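PDB 6FOP: glycoside hydrolase family 81 from Clostridium thermocellum, which probably hydrolyses beta-1,3-glucans such as laminarin as a glucanase of the cellulosome. Local coordinates for residues Leu376-Thr381 with Thr387-Tyr392. Numbering follows the deposited sequence.
Sequences LEDWFT and TAKLFY. With CA (calcium ion), chain C; CA (calcium ion), chain D; ACT (acetate ion), chain X.
At a two-calcium site, the inner ion ties the C-terminal end of helix 362-379 to the residue leading into strand 390-394, with D378 and K389 as ligands from the two sides. This inner calcium takes D378 O, T381 O and K389 O, the last at 2.3 Å, together with D378 OD1. With CG anti to the backbone N (chi1 -173°), the D378 carboxylate swings round to put OD1 on the same ion as the residue's own carbonyl. OD1 then bridges to the outer calcium, which it grips jointly with OD2, each oxygen 2.6 Å from that ion. Four waters also bind the outer ion, one of them linking it to 387-392 by donating to A388 O, and E386, from the intervening loop, contributes to both sites.

Beside the metals, K389 lies over one face of the W379 indole: its CA sits 3.6 Å from the centroid of the six-membered ring, a CH-pi contact 11° off the normal, and CG continues along the same face toward NE1. F391 meets that ring obliquely, planes at 50°, while its CE2 comes to the edge of the F380 ring, 4.0 Å from CD1. A water links W379 O to F391 N where no direct hydrogen bond joins the segments. F342 and F423 pack edge-to-face on W379.

D378 O and K389 O approach to 3.1 Å, a close pairing of two carbonyl oxygens that the shared calcium probably makes tolerable by offsetting their mutual repulsion.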
ATOM      1  N   LEU A 376     -20.439  14.424   8.294  1.00 13.81           N
ATOM      2  CA  LEU A 376     -20.340  12.967   8.294  1.00 14.41           C
ATOM      3  C   LEU A 376     -21.723  12.325   8.347  1.00 14.97           C
ATOM      4  O   LEU A 376     -21.992  11.358   7.642  1.00 16.16           O
ATOM      5  CB  LEU A 376     -19.439  12.445   9.412  1.00 15.11           C
ATOM      6  CG  LEU A 376     -17.957  12.695   9.186  1.00 15.35           C
ATOM      7  CD1 LEU A 376     -17.200  12.243  10.408  1.00 18.12           C
ATOM      8  CD2 LEU A 376     -17.424  12.030   7.911  1.00 17.15           C
ATOM      9  N   GLU A 377     -22.622  12.875   9.164  1.00 15.03           N
ATOM     10  CA  GLU A 377     -23.969  12.313   9.266  1.00 15.99           C
ATOM     11  C   GLU A 377     -24.686  12.435   7.907  1.00 15.30           C
ATOM     12  O   GLU A 377     -25.372  11.518   7.488  1.00 18.26           O
ATOM     13  CB  GLU A 377     -24.754  12.997  10.385  1.00 16.59           C
ATOM     14  CG  GLU A 377     -24.172  12.734  11.775  1.00 18.19           C
ATOM     15  CD  GLU A 377     -24.772  13.579  12.877  1.00 19.86           C
ATOM     16  OE1 GLU A 377     -25.868  14.139  12.685  1.00 27.79           O
ATOM     17  OE2 GLU A 377     -24.146  13.646  13.959  1.00 20.57           O
ATOM     18  N   ASP A 378     -24.458  13.532   7.188  1.00 16.08           N
ATOM     19  CA  ASP A 378     -25.025  13.717   5.837  1.00 15.51           C
ATOM     20  C   ASP A 378     -24.406  12.671   4.871  1.00 16.49           C
ATOM     21  O   ASP A 378     -25.124  11.892   4.227  1.00 16.35           O
ATOM     22  CB  ASP A 378     -24.827  15.175   5.352  1.00 16.28           C
ATOM     23  CG  ASP A 378     -25.535  15.480   4.046  1.00 17.61           C
ATOM     24  OD1 ASP A 378     -25.990  14.556   3.304  1.00 18.09           O
ATOM     25  OD2 ASP A 378     -25.679  16.692   3.745  1.00 21.70           O
ATOM     26  N   TRP A 379     -23.084  12.635   4.798  1.00 14.66           N
ATOM     27  CA  TRP A 379     -22.437  11.669   3.910  1.00 15.54           C
ATOM     28  C   TRP A 379     -22.869  10.253   4.211  1.00 15.68           C
ATOM     29  O   TRP A 379     -22.978   9.445   3.285  1.00 15.52           O
ATOM     30  CB  TRP A 379     -20.910  11.803   3.953  1.00 15.67           C
ATOM     31  CG  TRP A 379     -20.353  12.912   3.085  1.00 15.50           C
ATOM     32  CD1 TRP A 379     -20.035  14.196   3.463  1.00 15.28           C
ATOM     33  CD2 TRP A 379     -20.044  12.833   1.697  1.00 15.36           C
ATOM     34  NE1 TRP A 379     -19.555  14.890   2.403  1.00 16.56           N
ATOM     35  CE2 TRP A 379     -19.529  14.070   1.305  1.00 15.77           C
ATOM     36  CE3 TRP A 379     -20.131  11.809   0.747  1.00 15.64           C
ATOM     37  CZ2 TRP A 379     -19.136  14.327  -0.016  1.00 17.14           C
ATOM     38  CZ3 TRP A 379     -19.747  12.060  -0.535  1.00 16.85           C
ATOM     39  CH2 TRP A 379     -19.234  13.292  -0.911  1.00 17.04           C
ATOM     40  N   PHE A 380     -23.058   9.927   5.500  1.00 15.33           N
ATOM     41  CA  PHE A 380     -23.388   8.582   5.940  1.00 15.25           C
ATOM     42  C   PHE A 380     -24.873   8.250   5.895  1.00 16.19           C
ATOM     43  O   PHE A 380     -25.279   7.210   6.420  1.00 18.92           O
ATOM     44  CB  PHE A 380     -22.815   8.298   7.355  1.00 15.33           C
ATOM     45  CG  PHE A 380     -21.317   8.297   7.457  1.00 15.55           C
ATOM     46  CD1 PHE A 380     -20.490   8.077   6.350  1.00 17.19           C
ATOM     47  CD2 PHE A 380     -20.717   8.481   8.695  1.00 16.78           C
ATOM     48  CE1 PHE A 380     -19.111   8.053   6.484  1.00 17.48           C
ATOM     49  CE2 PHE A 380     -19.352   8.449   8.830  1.00 16.01           C
ATOM     50  CZ  PHE A 380     -18.542   8.238   7.719  1.00 17.20           C
ATOM     51  N   THR A 381     -25.661   9.117   5.240  1.00 16.53           N
ATOM     52  CA  THR A 381     -27.082   8.889   5.000  1.00 18.44           C
ATOM     53  C   THR A 381     -27.381   9.126   3.512  1.00 18.77           C
ATOM     54  O   THR A 381     -27.047  10.168   2.966  1.00 18.86           O
ATOM     55  CB  THR A 381     -27.923   9.876   5.834  1.00 20.61           C
ATOM     56  OG1 THR A 381     -27.556   9.760   7.218  1.00 23.53           O
ATOM     57  CG2 THR A 381     -29.396   9.582   5.680  1.00 24.04           C
ATOM     58  N   THR A 387     -28.534  13.634  -4.546  1.00 21.54           N
ATOM     59  CA  THR A 387     -27.514  13.436  -5.577  1.00 24.81           C
ATOM     60  C   THR A 387     -26.098  13.739  -5.147  1.00 25.22           C
ATOM     61  O   THR A 387     -25.147  13.429  -5.891  1.00 29.76           O
ATOM     62  CB  THR A 387     -27.820  14.298  -6.797  1.00 27.36           C
ATOM     63  OG1 THR A 387     -27.921  15.662  -6.394  1.00 30.31           O
ATOM     64  CG2 THR A 387     -29.128  13.855  -7.434  1.00 28.21           C
ATOM     65  N   ALA A 388     -25.939  14.342  -3.971  1.00 24.25           N
ATOM     66  CA  ALA A 388     -24.628  14.627  -3.425  1.00 23.43           C
ATOM     67  C   ALA A 388     -24.607  14.306  -1.944  1.00 19.87           C
ATOM     68  O   ALA A 388     -25.617  14.415  -1.265  1.00 22.36           O
ATOM     69  CB  ALA A 388     -24.273  16.084  -3.634  1.00 26.13           C
ATOM     70  N   LYS A 389     -23.435  13.908  -1.479  1.00 17.84           N
ATOM     71  CA  LYS A 389     -23.168  13.584  -0.101  1.00 17.88           C
ATOM     72  C   LYS A 389     -23.919  12.319   0.286  1.00 16.48           C
ATOM     73  O   LYS A 389     -24.792  12.305   1.139  1.00 16.81           O
ATOM     74  CB  LYS A 389     -23.409  14.751   0.880  1.00 18.63           C
ATOM     75  CG  LYS A 389     -22.677  16.022   0.524  1.00 21.90           C
ATOM     76  CD  LYS A 389     -22.925  17.103   1.576  1.00 24.31           C
ATOM     77  CE  LYS A 389     -22.046  18.318   1.328  1.00 29.60           C
ATOM     78  NZ  LYS A 389     -22.271  18.947  -0.004  1.00 35.14           N
ATOM     79  N   LEU A 390     -23.494  11.241  -0.363  1.00 16.46           N
ATOM     80  CA  LEU A 390     -24.063   9.916  -0.135  1.00 16.77           C
ATOM     81  C   LEU A 390     -23.074   8.876  -0.632  1.00 16.39           C
ATOM     82  O   LEU A 390     -22.176   9.185  -1.445  1.00 15.94           O
ATOM     83  CB  LEU A 390     -25.419   9.740  -0.851  1.00 18.51           C
ATOM     84  CG  LEU A 390     -25.306   9.875  -2.384  1.00 22.09           C
ATOM     85  CD1 LEU A 390     -25.256   8.529  -3.092  1.00 22.42           C
ATOM     86  CD2 LEU A 390     -26.307  10.796  -2.998  1.00 28.32           C
ATOM     87  N   PHE A 391     -23.250   7.662  -0.129  1.00 16.04           N
ATOM     88  CA  PHE A 391     -22.502   6.486  -0.582  1.00 16.20           C
ATOM     89  C   PHE A 391     -23.413   5.509  -1.303  1.00 17.38           C
ATOM     90  O   PHE A 391     -24.504   5.204  -0.826  1.00 18.03           O
ATOM     91  CB  PHE A 391     -21.757   5.793   0.583  1.00 16.90           C
ATOM     92  CG  PHE A 391     -20.543   6.578   1.052  1.00 16.10           C
ATOM     93  CD1 PHE A 391     -19.342   6.506   0.363  1.00 16.99           C
ATOM     94  CD2 PHE A 391     -20.628   7.451   2.126  1.00 17.17           C
ATOM     95  CE1 PHE A 391     -18.249   7.254   0.750  1.00 16.53           C
ATOM     96  CE2 PHE A 391     -19.534   8.195   2.516  1.00 17.40           C
ATOM     97  CZ  PHE A 391     -18.356   8.121   1.814  1.00 16.21           C
ATOM     98  N   TYR A 392     -22.918   5.022  -2.442  1.00 17.16           N
ATOM     99  CA  TYR A 392     -23.581   4.054  -3.306  1.00 17.72           C
ATOM    100  C   TYR A 392     -22.795   2.755  -3.286  1.00 17.50           C
ATOM    101  O   TYR A 392     -21.572   2.779  -3.368  1.00 17.72           O
ATOM    102  CB  TYR A 392     -23.580   4.635  -4.737  1.00 18.81           C
ATOM    103  CG  TYR A 392     -23.980   3.678  -5.826  1.00 18.73           C
ATOM    104  CD1 TYR A 392     -25.304   3.490  -6.148  1.00 19.20           C
ATOM    105  CD2 TYR A 392     -23.018   2.996  -6.567  1.00 19.08           C
ATOM    106  CE1 TYR A 392     -25.677   2.617  -7.149  1.00 18.79           C
ATOM    107  CE2 TYR A 392     -23.378   2.122  -7.577  1.00 20.39           C
ATOM    108  CZ  TYR A 392     -24.712   1.945  -7.876  1.00 19.99           C
ATOM    109  OH  TYR A 392     -25.106   1.087  -8.882  1.00 21.35           O
TER
HETATM  110 CA    CA C 802     -26.666  12.445   2.537  1.00 17.42          CA
HETATM  111 CA    CA D 803     -27.567  16.165   2.066  0.66 22.47          CA
HETATM  112  C   ACT X 823     -26.308  18.883  -7.330  1.00 44.19           C
HETATM  113  O   ACT X 823     -25.578  19.636  -8.041  1.00 40.91           O
HETATM  114  OXT ACT X 823     -25.849  17.967  -6.607  1.00 43.61           O
HETATM  115  CH3 ACT X 823     -27.796  19.094  -7.342  1.00 45.51           C
HETATM  116  O   HOH W   1     -24.675   7.354   2.332  1.00 17.55           O
HETATM  117  O   HOH W   2     -26.535  16.551   0.162  1.00 28.20           O
HETATM  118  O   HOH W   3     -27.836  18.445   2.304  1.00 34.02           O
HETATM  119  O   HOH W   4     -28.974  15.745   3.926  1.00 34.84           O
HETATM  120  O   HOH W   5     -29.769  16.522   1.149  1.00 37.00           O